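Local coordinates for protein racemase, putative (Roseobacter denitrificans, PDB 3TCS) that binds magnesium and, as a mandelate racemase/muconate lactonizing enzyme relative, probably acts as a racemase or hydro-lyase, at residues 53-58 with 310-315; 199-204 with 329-334; 277-282 with 288-293; 304-309 with 316-321. All blocks are in the same frame, centred on the assembly; numbering follows the deposited sequence.

Interaction 1 of 4, residues 53-58 with 310-315; sequences VSTYHA and NWSLVT
Thr55 meets Asn310 and Ser312 in a buried interdomain contact, where the loop following strand 48-52 of the N-terminal domain lies against the turn that leads into helix 314-322 of the barrel domain. The two branches of Thr55 divide the work. Its OG1 faces the Asn310 amide at 3.2 Å from ND2, while its methyl CG2 presses on Ser312 so closely that CG2 and Ser312 CB are only 3.5 Å apart. With chi1 at 47°, OG1 sits between the backbone N and the carbonyl carbon, which turns CG2 to the Ser312 side. Tyr56 adds a looser, water-mediated link: water 1 lies in the plane of its ring, 2.5 Å from Tyr56 OH, and accepts from Asn310 ND2 at 3.0 Å. The other end of the amide is fixed from within its own turn. Asn310 OD1 accepts from Ser312 N at 2.9 Å, in the carbonyl plane on a lone pair, which makes an Asx turn, and also from Ser312 OG at 2.6 Å. This double grip holds the amide so that ND2 looks across to the other domain. Ser312 OG in turn takes a weak capping bond from Val314 N. Gln52, at the end of strand 48-52, bonds both Ser312 OG and Leu313 N, and Leu313 packs on Phe38 of strand 37-43, while helix 58-73 starts just past His57.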
loop_
_atom_site.group_PDB
_atom_site.type_symbol
_atom_site.label_atom_id
_atom_site.label_comp_id
_atom_site.label_asym_id
_atom_site.label_seq_id
_atom_site.Cartn_x
_atom_site.Cartn_y
_atom_site.Cartn_z
ATOM N N VAL B 53 13.830 -9.853 2.001
ATOM C CA VAL B 53 12.680 -8.962 1.878
ATOM C C VAL B 53 13.295 -7.585 1.641
ATOM O O VAL B 53 14.504 -7.410 1.773
ATOM C CB VAL B 53 11.813 -8.920 3.170
ATOM C CG1 VAL B 53 11.235 -10.295 3.463
ATOM C CG2 VAL B 53 12.636 -8.413 4.343
ATOM N N SER B 54 12.480 -6.607 1.275
ATOM C CA SER B 54 13.011 -5.268 1.054
ATOM C C SER B 54 13.629 -4.712 2.336
ATOM O O SER B 54 13.161 -5.008 3.430
ATOM C CB SER B 54 11.902 -4.322 0.600
ATOM O OG SER B 54 12.412 -3.008 0.470
ATOM N N THR B 55 14.674 -3.900 2.199
ATOM C CA THR B 55 15.310 -3.279 3.362
ATOM C C THR B 55 14.396 -2.181 3.932
ATOM O O THR B 55 13.464 -1.731 3.253
ATOM C CB THR B 55 16.660 -2.636 2.986
ATOM O OG1 THR B 55 16.502 -1.858 1.791
ATOM C CG2 THR B 55 17.722 -3.704 2.761
ATOM N N TYR B 56 14.679 -1.774 5.172
ATOM C CA TYR B 56 13.952 -0.730 5.907
ATOM C C TYR B 56 12.708 -1.248 6.616
ATOM O O TYR B 56 11.742 -1.676 5.984
ATOM C CB TYR B 56 13.616 0.440 4.984
ATOM C CG TYR B 56 14.862 1.035 4.381
ATOM C CD1 TYR B 56 15.852 1.589 5.195
ATOM C CD2 TYR B 56 15.093 0.974 3.007
ATOM C CE1 TYR B 56 17.046 2.060 4.659
ATOM C CE2 TYR B 56 16.287 1.445 2.456
ATOM C CZ TYR B 56 17.258 1.983 3.290
ATOM O OH TYR B 56 18.444 2.442 2.761
ATOM N N HIS B 57 12.754 -1.192 7.944
ATOM C CA HIS B 57 11.686 -1.695 8.798
ATOM C C HIS B 57 11.408 -3.142 8.390
ATOM O O HIS B 57 10.259 -3.593 8.354
ATOM C CB HIS B 57 10.425 -0.825 8.678
ATOM C CG HIS B 57 10.662 0.617 9.017
ATOM N ND1 HIS B 57 11.438 1.011 10.085
ATOM C CD2 HIS B 57 10.233 1.758 8.424
ATOM C CE1 HIS B 57 11.480 2.330 10.135
ATOM N NE2 HIS B 57 10.756 2.808 9.137
ATOM N N ALA B 58 12.489 -3.861 8.084
ATOM C CA ALA B 58 12.416 -5.261 7.667
ATOM C C ALA B 58 11.812 -6.155 8.739
ATOM O O ALA B 58 11.269 -7.218 8.434
ATOM C CB ALA B 58 13.810 -5.772 7.298
ATOM N N ASN B 310 21.251 0.055 -2.302
ATOM C CA ASN B 310 22.141 -0.304 -1.207
ATOM C C ASN B 310 22.776 -1.652 -1.458
ATOM O O ASN B 310 22.429 -2.344 -2.419
ATOM C CB ASN B 310 21.393 -0.298 0.134
ATOM C CG ASN B 310 20.201 -1.222 0.140
ATOM O OD1 ASN B 310 20.344 -2.437 0.009
ATOM N ND2 ASN B 310 19.009 -0.648 0.289
ATOM N N TRP B 311 23.710 -2.022 -0.592
ATOM C CA TRP B 311 24.408 -3.280 -0.749
ATOM C C TRP B 311 23.786 -4.470 -0.040
ATOM O O TRP B 311 24.492 -5.385 0.397
ATOM C CB TRP B 311 25.877 -3.130 -0.353
ATOM C CG TRP B 311 26.636 -2.211 -1.271
ATOM C CD1 TRP B 311 26.172 -1.614 -2.411
ATOM C CD2 TRP B 311 27.986 -1.763 -1.107
ATOM N NE1 TRP B 311 27.151 -0.815 -2.964
ATOM C CE2 TRP B 311 28.273 -0.890 -2.180
ATOM C CE3 TRP B 311 28.981 -2.014 -0.151
ATOM C CZ2 TRP B 311 29.517 -0.264 -2.325
ATOM C CZ3 TRP B 311 30.219 -1.390 -0.296
ATOM C CH2 TRP B 311 30.474 -0.525 -1.377
ATOM N N SER B 312 22.467 -4.441 0.106
ATOM C CA SER B 312 21.770 -5.600 0.646
ATOM C C SER B 312 21.738 -6.408 -0.656
ATOM O O SER B 312 22.429 -6.045 -1.619
ATOM C CB SER B 312 20.348 -5.248 1.119
ATOM O OG SER B 312 19.483 -4.922 0.044
ATOM N N LEU B 313 20.964 -7.483 -0.717
ATOM C CA LEU B 313 20.925 -8.279 -1.937
ATOM C C LEU B 313 20.164 -7.641 -3.099
ATOM O O LEU B 313 20.204 -8.149 -4.213
ATOM C CB LEU B 313 20.331 -9.658 -1.648
ATOM C CG LEU B 313 21.229 -10.608 -0.855
ATOM C CD1 LEU B 313 20.512 -11.924 -0.619
ATOM C CD2 LEU B 313 22.509 -10.835 -1.632
ATOM N N VAL B 314 19.478 -6.533 -2.856
ATOM C CA VAL B 314 18.719 -5.903 -3.935
ATOM C C VAL B 314 19.567 -5.617 -5.180
ATOM O O VAL B 314 19.103 -5.796 -6.311
ATOM C CB VAL B 314 18.021 -4.606 -3.440
ATOM C CG1 VAL B 314 19.051 -3.536 -3.075
ATOM C CG2 VAL B 314 17.043 -4.110 -4.490
ATOM N N THR B 315 20.812 -5.196 -4.981
ATOM C CA THR B 315 21.677 -4.892 -6.114
ATOM C C THR B 315 22.046 -6.153 -6.896
ATOM O O THR B 315 22.061 -6.138 -8.132
ATOM C CB THR B 315 22.947 -4.149 -5.649
ATOM O OG1 THR B 315 22.570 -2.913 -5.029
ATOM C CG2 THR B 315 23.854 -3.837 -6.834
HETATM O O HOH W 1 18.561 2.333 0.222
#

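Interaction 2 of 4, residues 199-204 with 329-334; sequences DVDLLI and GKYLEF. With DAL (D-alanine), chain L.
Leu203 packs against the hydroxyl end of Tyr331, and this is the close part of the contact. Its methyl CD2 lies 3.8 Å from Tyr331 CE2, while the other methyl, CD1, stands 3.9 Å from Tyr331 OH, so the fork of the leucine straddles the phenol tip. The two side chains come from opposite directions, and the leucine lies obliquely to the ring, over neither a face nor an edge. Lys330 CB covers one face of the Tyr331 ring, 3.5 Å above its centre, and Tyr137 meets the ring edge-to-face. The side nearer solvent is looser. There the partly exposed Asp201 brings OD2 to the ring edge, near its plane, 4.0 Å from Tyr331 CE1, with the carboxylate turned 70° from the ring. Asp201 OD2 finds its real partner in a salt bridge to Arg135; Lys330 NZ, on an exposed side chain, stays 5.6 Å from Asp201 OD1, not in contact, though the opposite charges may attract weakly. The backbones never pair: even the nearest CA atoms, of Asp201 and Lys330, are 10.1 Å apart. Two residues past Tyr331, Glu333 belongs to the D-alanine pocket and is salt-bridged to Lys167. Tyr331 thus spans the inside of the barrel near the start of its strands, since 132-139 and 165-169 stand between strands 332-335 and 201-205, with Tyr331 also resting on Ala165.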
loop_
_atom_site.group_PDB
_atom_site.type_symbol
_atom_site.label_atom_id
_atom_site.label_comp_id
_atom_site.label_asym_id
_atom_site.label_seq_id
_atom_site.Cartn_x
_atom_site.Cartn_y
_atom_site.Cartn_z
ATOM N N ASP B 199 33.529 12.702 -21.010
ATOM C CA ASP B 199 33.409 11.310 -21.419
ATOM C C ASP B 199 32.731 10.362 -20.440
ATOM O O ASP B 199 33.011 9.166 -20.437
ATOM C CB ASP B 199 34.786 10.773 -21.807
ATOM C CG ASP B 199 35.452 11.615 -22.887
ATOM O OD1 ASP B 199 34.770 11.954 -23.874
ATOM O OD2 ASP B 199 36.654 11.933 -22.750
ATOM N N VAL B 200 31.845 10.898 -19.608
ATOM C CA VAL B 200 31.104 10.076 -18.661
ATOM C C VAL B 200 29.630 10.456 -18.733
ATOM O O VAL B 200 29.284 11.568 -19.132
ATOM C CB VAL B 200 31.590 10.267 -17.202
ATOM C CG1 VAL B 200 33.044 9.863 -17.081
ATOM C CG2 VAL B 200 31.391 11.707 -16.760
ATOM N N ASP B 201 28.759 9.525 -18.369
ATOM C CA ASP B 201 27.331 9.801 -18.376
ATOM C C ASP B 201 26.960 10.407 -17.037
ATOM O O ASP B 201 27.442 9.968 -15.995
ATOM C CB ASP B 201 26.523 8.519 -18.585
ATOM C CG ASP B 201 26.644 7.977 -19.990
ATOM O OD1 ASP B 201 26.474 8.762 -20.948
ATOM O OD2 ASP B 201 26.896 6.763 -20.137
ATOM N N LEU B 202 26.102 11.416 -17.064
ATOM C CA LEU B 202 25.678 12.057 -15.834
ATOM C C LEU B 202 24.173 11.940 -15.700
ATOM O O LEU B 202 23.425 12.261 -16.629
ATOM C CB LEU B 202 26.105 13.527 -15.824
ATOM C CG LEU B 202 27.619 13.740 -15.883
ATOM C CD1 LEU B 202 27.932 15.233 -15.901
ATOM C CD2 LEU B 202 28.271 13.070 -14.671
ATOM N N LEU B 203 23.746 11.463 -14.536
ATOM C CA LEU B 203 22.339 11.265 -14.224
ATOM C C LEU B 203 21.991 12.100 -12.998
ATOM O O LEU B 203 22.871 12.467 -12.221
ATOM C CB LEU B 203 22.075 9.797 -13.885
ATOM C CG LEU B 203 22.400 8.696 -14.897
ATOM C CD1 LEU B 203 23.914 8.570 -15.100
ATOM C CD2 LEU B 203 21.828 7.386 -14.379
ATOM N N ILE B 204 20.715 12.399 -12.818
ATOM C CA ILE B 204 20.312 13.150 -11.640
ATOM C C ILE B 204 18.948 12.627 -11.191
ATOM O O ILE B 204 18.179 12.108 -12.000
ATOM C CB ILE B 204 20.284 14.674 -11.921
ATOM C CG1 ILE B 204 20.443 15.438 -10.604
ATOM C CG2 ILE B 204 18.992 15.060 -12.624
ATOM C CD1 ILE B 204 20.863 16.893 -10.778
ATOM N N GLY B 329 18.271 -1.463 -19.571
ATOM C CA GLY B 329 18.728 -0.096 -19.715
ATOM C C GLY B 329 20.242 -0.091 -19.848
ATOM O O GLY B 329 20.851 -1.147 -20.036
ATOM N N LYS B 330 20.855 1.082 -19.706
ATOM C CA LYS B 330 22.294 1.232 -19.883
ATOM C C LYS B 330 23.205 0.780 -18.751
ATOM O O LYS B 330 24.381 0.509 -18.980
ATOM C CB LYS B 330 22.625 2.697 -20.182
ATOM C CG LYS B 330 21.825 3.327 -21.313
ATOM C CD LYS B 330 22.049 4.838 -21.322
ATOM C CE LYS B 330 21.124 5.543 -22.298
ATOM N NZ LYS B 330 21.343 7.020 -22.304
ATOM N N TYR B 331 22.679 0.693 -17.536
ATOM C CA TYR B 331 23.531 0.349 -16.408
ATOM C C TYR B 331 22.803 -0.005 -15.124
ATOM O O TYR B 331 21.614 0.270 -14.961
ATOM C CB TYR B 331 24.489 1.523 -16.134
ATOM C CG TYR B 331 23.935 2.880 -16.569
ATOM C CD1 TYR B 331 24.738 3.792 -17.263
ATOM C CD2 TYR B 331 22.603 3.225 -16.339
ATOM C CE1 TYR B 331 24.222 5.002 -17.725
ATOM C CE2 TYR B 331 22.074 4.442 -16.798
ATOM C CZ TYR B 331 22.891 5.320 -17.494
ATOM O OH TYR B 331 22.374 6.499 -17.988
ATOM N N LEU B 332 23.559 -0.612 -14.216
ATOM C CA LEU B 332 23.088 -1.035 -12.901
ATOM C C LEU B 332 23.298 0.100 -11.899
ATOM O O LEU B 332 24.393 0.652 -11.819
ATOM C CB LEU B 332 23.913 -2.238 -12.428
ATOM C CG LEU B 332 23.725 -2.702 -10.982
ATOM C CD1 LEU B 332 22.573 -3.691 -10.925
ATOM C CD2 LEU B 332 25.013 -3.354 -10.469
ATOM N N GLU B 333 22.268 0.454 -11.135
ATOM C CA GLU B 333 22.448 1.494 -10.129
ATOM C C GLU B 333 23.383 0.902 -9.076
ATOM O O GLU B 333 23.168 -0.215 -8.597
ATOM C CB GLU B 333 21.118 1.881 -9.482
ATOM C CG GLU B 333 21.314 2.801 -8.281
ATOM C CD GLU B 333 20.052 3.501 -7.836
ATOM O OE1 GLU B 333 18.941 2.939 -7.961
ATOM O OE2 GLU B 333 20.183 4.633 -7.342
ATOM N N PHE B 334 24.434 1.631 -8.725
ATOM C CA PHE B 334 25.377 1.110 -7.745
ATOM C C PHE B 334 25.691 2.145 -6.674
ATOM O O PHE B 334 26.411 3.104 -6.922
ATOM C CB PHE B 334 26.665 0.688 -8.448
ATOM C CG PHE B 334 27.564 -0.168 -7.601
ATOM C CD1 PHE B 334 27.314 -1.529 -7.454
ATOM C CD2 PHE B 334 28.647 0.394 -6.934
ATOM C CE1 PHE B 334 28.135 -2.322 -6.652
ATOM C CE2 PHE B 334 29.475 -0.391 -6.126
ATOM C CZ PHE B 334 29.215 -1.752 -5.988
HETATM N N DAL L . 17.239 5.863 -7.460
HETATM C CA DAL L . 17.656 6.519 -6.207
HETATM C CB DAL L . 18.574 5.606 -5.406
HETATM C C DAL L . 16.454 6.844 -5.386
HETATM O O DAL L . 15.613 7.564 -5.818
#

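Interaction 3 of 4, residues 277-282 with 288-293; sequences VQPDIL and CRTLRV
Ile281 and Thr290 bring the two backbones closest, with CA atoms 5.8 Å apart: residues 277-282 leave the end of strand 276-277 as an irregular chain and pass the flank of helix 287-300, whose Thr290 and Val293 face them one turn apart. No hydrogen bond joins the segments, and Thr290 serves both neighbours with its two branches. Its chi1 of -63° lays OG1 beside the backbone N and sends CG2 anti to that N, toward the loop. OG1 stands 3.4 Å from Ile281 CA and 3.9 Å from Ile281 CG1, but its polar bond goes back to Gly286 O in the preceding turn. The methyl CG2 touches Pro279 CG at 4.1 Å, the proline and threonine side chains crossing at about a right angle. Val293 CG1 reaches the same proline carbon more loosely, at 4.5 Å from Pro279 CG. A glycine in place of Thr290 would probably open a gap between helix 287-300 and the Pro279 and Ile281 side chains and leave Gly286 O without its hydroxyl partner. Trp265 of helix 262-270 packs on both Pro279 and Val293. Asp280 points away from the helix, and its OD2 bonds His307, a His-Asp pairing as in mandelate racemase. The whole is a beta-loop-alpha unit of the TIM barrel, with the helix folded back against the loop that follows its strand.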
loop_
_atom_site.group_PDB
_atom_site.type_symbol
_atom_site.label_atom_id
_atom_site.label_comp_id
_atom_site.label_asym_id
_atom_site.label_seq_id
_atom_site.Cartn_x
_atom_site.Cartn_y
_atom_site.Cartn_z
ATOM N N VAL B 277 11.615 2.845 -17.389
ATOM C CA VAL B 277 10.934 2.375 -16.183
ATOM C C VAL B 277 11.976 1.891 -15.188
ATOM O O VAL B 277 12.987 1.306 -15.582
ATOM C CB VAL B 277 9.939 1.240 -16.507
ATOM C CG1 VAL B 277 8.825 1.782 -17.397
ATOM C CG2 VAL B 277 10.655 0.098 -17.194
ATOM N N GLN B 278 11.724 2.131 -13.905
ATOM C CA GLN B 278 12.673 1.774 -12.859
ATOM C C GLN B 278 12.107 1.028 -11.667
ATOM O O GLN B 278 12.122 1.528 -10.543
ATOM C CB GLN B 278 13.363 3.039 -12.358
ATOM C CG GLN B 278 14.062 3.814 -13.451
ATOM C CD GLN B 278 14.844 4.977 -12.893
ATOM O OE1 GLN B 278 14.268 5.992 -12.494
ATOM N NE2 GLN B 278 16.163 4.831 -12.838
ATOM N N PRO B 279 11.608 -0.189 -11.891
ATOM C CA PRO B 279 11.056 -0.954 -10.774
ATOM C C PRO B 279 12.155 -1.361 -9.792
ATOM O O PRO B 279 13.321 -1.485 -10.177
ATOM C CB PRO B 279 10.446 -2.169 -11.466
ATOM C CG PRO B 279 11.390 -2.392 -12.619
ATOM C CD PRO B 279 11.611 -0.980 -13.133
ATOM N N ASP B 280 11.785 -1.529 -8.525
ATOM C CA ASP B 280 12.720 -2.012 -7.514
ATOM C C ASP B 280 12.198 -3.431 -7.285
ATOM O O ASP B 280 11.051 -3.619 -6.889
ATOM C CB ASP B 280 12.635 -1.188 -6.221
ATOM C CG ASP B 280 13.539 -1.739 -5.116
ATOM O OD1 ASP B 280 13.227 -2.819 -4.577
ATOM O OD2 ASP B 280 14.565 -1.101 -4.792
ATOM N N ILE B 281 13.032 -4.424 -7.569
ATOM C CA ILE B 281 12.635 -5.819 -7.437
ATOM C C ILE B 281 11.957 -6.189 -6.124
ATOM O O ILE B 281 10.995 -6.966 -6.110
ATOM C CB ILE B 281 13.850 -6.746 -7.643
ATOM C CG1 ILE B 281 14.321 -6.651 -9.098
ATOM C CG2 ILE B 281 13.490 -8.185 -7.270
ATOM C CD1 ILE B 281 15.666 -7.304 -9.353
ATOM N N LEU B 282 12.449 -5.640 -5.024
ATOM C CA LEU B 282 11.878 -5.976 -3.730
ATOM C C LEU B 282 10.651 -5.144 -3.341
ATOM O O LEU B 282 9.737 -5.663 -2.702
ATOM C CB LEU B 282 12.973 -5.915 -2.658
ATOM C CG LEU B 282 14.178 -6.817 -2.993
ATOM C CD1 LEU B 282 15.194 -6.764 -1.856
ATOM C CD2 LEU B 282 13.719 -8.265 -3.220
ATOM N N CYS B 288 9.262 -12.492 -10.145
ATOM C CA CYS B 288 8.104 -12.784 -10.986
ATOM C C CYS B 288 7.296 -11.534 -11.308
ATOM O O CYS B 288 6.971 -11.275 -12.465
ATOM C CB CYS B 288 7.201 -13.816 -10.312
ATOM S SG CYS B 288 7.936 -15.450 -10.223
ATOM N N ARG B 289 6.977 -10.752 -10.287
ATOM C CA ARG B 289 6.198 -9.545 -10.507
ATOM C C ARG B 289 6.997 -8.495 -11.273
ATOM O O ARG B 289 6.441 -7.765 -12.091
ATOM C CB ARG B 289 5.681 -9.018 -9.165
ATOM C CG ARG B 289 4.563 -9.909 -8.581
ATOM C CD ARG B 289 4.258 -9.569 -7.134
ATOM N NE ARG B 289 4.010 -8.144 -6.965
ATOM C CZ ARG B 289 2.838 -7.547 -7.158
ATOM N NH1 ARG B 289 1.770 -8.250 -7.524
ATOM N NH2 ARG B 289 2.743 -6.234 -6.999
ATOM N N THR B 290 8.303 -8.426 -11.036
ATOM C CA THR B 290 9.123 -7.467 -11.771
ATOM C C THR B 290 9.140 -7.855 -13.256
ATOM O O THR B 290 9.105 -6.989 -14.132
ATOM C CB THR B 290 10.569 -7.423 -11.230
ATOM O OG1 THR B 290 10.551 -6.979 -9.866
ATOM C CG2 THR B 290 11.415 -6.461 -12.055
ATOM N N LEU B 291 9.183 -9.155 -13.537
ATOM C CA LEU B 291 9.183 -9.631 -14.920
ATOM C C LEU B 291 7.893 -9.230 -15.647
ATOM O O LEU B 291 7.885 -9.066 -16.869
ATOM C CB LEU B 291 9.366 -11.149 -14.966
ATOM C CG LEU B 291 10.762 -11.640 -14.560
ATOM C CD1 LEU B 291 10.808 -13.163 -14.584
ATOM C CD2 LEU B 291 11.801 -11.058 -15.508
ATOM N N ARG B 292 6.803 -9.078 -14.901
ATOM C CA ARG B 292 5.545 -8.663 -15.517
ATOM C C ARG B 292 5.689 -7.215 -15.977
ATOM O O ARG B 292 5.204 -6.848 -17.045
ATOM C CB ARG B 292 4.384 -8.781 -14.531
ATOM C CG ARG B 292 4.096 -10.202 -14.097
ATOM C CD ARG B 292 2.838 -10.272 -13.256
ATOM N NE ARG B 292 2.831 -11.454 -12.400
ATOM C CZ ARG B 292 1.888 -11.716 -11.498
ATOM N NH1 ARG B 292 0.871 -10.877 -11.343
ATOM N NH2 ARG B 292 1.974 -12.802 -10.737
ATOM N N VAL B 293 6.364 -6.396 -15.174
ATOM C CA VAL B 293 6.580 -5.002 -15.539
ATOM C C VAL B 293 7.569 -4.942 -16.703
ATOM O O VAL B 293 7.403 -4.147 -17.625
ATOM C CB VAL B 293 7.114 -4.184 -14.346
ATOM C CG1 VAL B 293 7.505 -2.775 -14.796
ATOM C CG2 VAL B 293 6.038 -4.101 -13.268
#

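Interaction 4 of 4, residues 304-309 with 316-321; sequences VTPHCA and LFTMHL. With DAL (D-alanine), chain L.
His307, tied to Thr318 through a water on its carbonyl, turns its imidazole the other way, with Ala309 N 4.0 Å above one ring face near the rim and D-alanine at the edge, its C atom in the ring plane. This is the pocket side of a TIM-barrel loop, and helix 314-322 packs behind it. His307 CD2 comes to 3.1 Å from the ligand N, while ND1 is held by Asp280 OD2. A leucine in place of His307 would probably leave Asp280 without this partner and remove the imidazole edge that lies against D-alanine. The ring of His320, on the helix, has Leu316 O in its plane at an edge, with ND1 bonding that oxygen at 3.2 Å. Behind the pocket, Thr318 packs against Pro306 and Cys308. Its chi1 of -56° puts CG2 anti to the backbone N, 3.5 Å from Pro306 CB, and OG1 beside that N, 3.5 Å from Cys308 SG. Leu321 CD2 touches Pro306 CG at 4.2 Å. Thr318 OG1 also bonds Val314 O in the preceding turn. Water 2 donates to both sides, to His307 O at 2.7 Å and to Thr318 OG1 at 2.8 Å.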
loop_
_atom_site.group_PDB
_atom_site.type_symbol
_atom_site.label_atom_id
_atom_site.label_comp_id
_atom_site.label_asym_id
_atom_site.label_seq_id
_atom_site.Cartn_x
_atom_site.Cartn_y
_atom_site.Cartn_z
ATOM N N VAL B 304 14.407 -0.913 -19.349
ATOM C CA VAL B 304 14.276 -1.071 -17.911
ATOM C C VAL B 304 15.616 -0.842 -17.209
ATOM O O VAL B 304 16.598 -1.537 -17.470
ATOM C CB VAL B 304 13.784 -2.497 -17.560
ATOM C CG1 VAL B 304 13.607 -2.636 -16.044
ATOM C CG2 VAL B 304 12.475 -2.794 -18.290
ATOM N N THR B 305 15.649 0.145 -16.323
ATOM C CA THR B 305 16.848 0.467 -15.555
ATOM C C THR B 305 16.367 0.447 -14.105
ATOM O O THR B 305 15.999 1.475 -13.532
ATOM C CB THR B 305 17.387 1.851 -15.947
ATOM O OG1 THR B 305 17.725 1.835 -17.345
ATOM C CG2 THR B 305 18.640 2.206 -15.133
ATOM N N PRO B 306 16.364 -0.746 -13.496
ATOM C CA PRO B 306 15.909 -0.922 -12.118
ATOM C C PRO B 306 16.573 -0.069 -11.050
ATOM O O PRO B 306 17.702 0.403 -11.201
ATOM C CB PRO B 306 16.132 -2.415 -11.860
ATOM C CG PRO B 306 16.088 -3.025 -13.242
ATOM C CD PRO B 306 16.863 -2.018 -14.048
ATOM N N HIS B 307 15.841 0.108 -9.961
ATOM C CA HIS B 307 16.320 0.845 -8.807
ATOM C C HIS B 307 16.843 -0.174 -7.791
ATOM O O HIS B 307 16.185 -1.166 -7.510
ATOM C CB HIS B 307 15.167 1.651 -8.194
ATOM C CG HIS B 307 15.417 2.116 -6.792
ATOM N ND1 HIS B 307 15.264 1.295 -5.694
ATOM C CD2 HIS B 307 15.788 3.325 -6.308
ATOM C CE1 HIS B 307 15.528 1.980 -4.595
ATOM N NE2 HIS B 307 15.847 3.215 -4.940
ATOM N N CYS B 308 18.047 0.065 -7.284
ATOM C CA CYS B 308 18.666 -0.760 -6.243
ATOM C C CYS B 308 19.638 0.220 -5.605
ATOM O O CYS B 308 20.646 0.590 -6.202
ATOM C CB CYS B 308 19.360 -2.020 -6.813
ATOM S SG CYS B 308 20.326 -1.911 -8.346
ATOM N N ALA B 309 19.310 0.651 -4.389
ATOM C CA ALA B 309 20.088 1.683 -3.709
ATOM C C ALA B 309 20.998 1.332 -2.536
ATOM O O ALA B 309 21.463 2.230 -1.836
ATOM C CB ALA B 309 19.139 2.803 -3.287
ATOM N N LEU B 316 22.316 -7.245 -6.184
ATOM C CA LEU B 316 22.664 -8.513 -6.825
ATOM C C LEU B 316 21.478 -9.068 -7.611
ATOM O O LEU B 316 21.641 -9.565 -8.730
ATOM C CB LEU B 316 23.106 -9.544 -5.779
ATOM C CG LEU B 316 23.528 -10.926 -6.295
ATOM C CD1 LEU B 316 24.647 -10.785 -7.327
ATOM C CD2 LEU B 316 23.993 -11.792 -5.122
ATOM N N PHE B 317 20.283 -8.986 -7.029
ATOM C CA PHE B 317 19.097 -9.478 -7.722
ATOM C C PHE B 317 18.947 -8.732 -9.042
ATOM O O PHE B 317 18.581 -9.317 -10.063
ATOM C CB PHE B 317 17.831 -9.247 -6.896
ATOM C CG PHE B 317 17.823 -9.950 -5.565
ATOM C CD1 PHE B 317 18.569 -11.108 -5.361
ATOM C CD2 PHE B 317 17.017 -9.480 -4.535
ATOM C CE1 PHE B 317 18.505 -11.796 -4.139
ATOM C CE2 PHE B 317 16.942 -10.162 -3.307
ATOM C CZ PHE B 317 17.687 -11.319 -3.113
ATOM N N THR B 318 19.219 -7.432 -9.003
ATOM C CA THR B 318 19.107 -6.583 -10.187
ATOM C C THR B 318 20.160 -6.968 -11.221
ATOM O O THR B 318 19.889 -6.971 -12.427
ATOM C CB THR B 318 19.258 -5.094 -9.804
ATOM O OG1 THR B 318 18.280 -4.760 -8.810
ATOM C CG2 THR B 318 19.046 -4.203 -11.018
ATOM N N MET B 319 21.361 -7.291 -10.748
ATOM C CA MET B 319 22.442 -7.710 -11.637
ATOM C C MET B 319 22.009 -8.946 -12.430
ATOM O O MET B 319 22.219 -9.017 -13.640
ATOM C CB MET B 319 23.705 -8.021 -10.825
ATOM C CG MET B 319 24.438 -6.780 -10.334
ATOM S SD MET B 319 25.574 -7.128 -8.970
ATOM C CE MET B 319 26.591 -8.458 -9.689
ATOM N N HIS B 320 21.403 -9.920 -11.753
ATOM C CA HIS B 320 20.950 -11.126 -12.442
ATOM C C HIS B 320 19.848 -10.798 -13.442
ATOM O O HIS B 320 19.833 -11.324 -14.557
ATOM C CB HIS B 320 20.424 -12.169 -11.450
ATOM C CG HIS B 320 21.495 -12.997 -10.807
ATOM N ND1 HIS B 320 22.317 -12.515 -9.811
ATOM C CD2 HIS B 320 21.871 -14.280 -11.015
ATOM C CE1 HIS B 320 23.151 -13.465 -9.431
ATOM N NE2 HIS B 320 22.902 -14.547 -10.146
ATOM N N LEU B 321 18.922 -9.931 -13.041
ATOM C CA LEU B 321 17.825 -9.551 -13.921
ATOM C C LEU B 321 18.352 -8.870 -15.184
ATOM O O LEU B 321 17.925 -9.191 -16.294
ATOM C CB LEU B 321 16.856 -8.605 -13.201
ATOM C CG LEU B 321 15.632 -8.184 -14.029
ATOM C CD1 LEU B 321 14.679 -9.366 -14.166
ATOM C CD2 LEU B 321 14.925 -7.017 -13.369
HETATM N N DAL L . 17.239 5.863 -7.460
HETATM C CA DAL L . 17.656 6.519 -6.207
HETATM C CB DAL L . 18.574 5.606 -5.406
HETATM C C DAL L . 16.454 6.844 -5.386
HETATM O O DAL L . 15.613 7.564 -5.818
HETATM O O HOH W 2 15.756 -3.707 -8.356
#

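Overall arrangement
Interaction 4 lies in the middle of the set and touches the other three. Interaction 3 is nearest, with centres 9 Å apart, and the two are joined where Asp280 OD2 meets His307 ND1 at 2.7 Å. Interaction 2 joins it through Glu333 OE1, 3.1 Å from Cys308 N, and through Gly329 N, 2.7 Å from Val304 O. Interaction 1 shares helix 314-322 with interaction 4 and brings in the N-terminal domain. His307, Ala309 and Glu333 all belong to the D-alanine pocket, and the His307 side chain is about 4 Å from the magnesium ion. Interactions 1 and 2 are farthest apart, their centres 21 Å from each other, yet Trp311 still packs on Phe334.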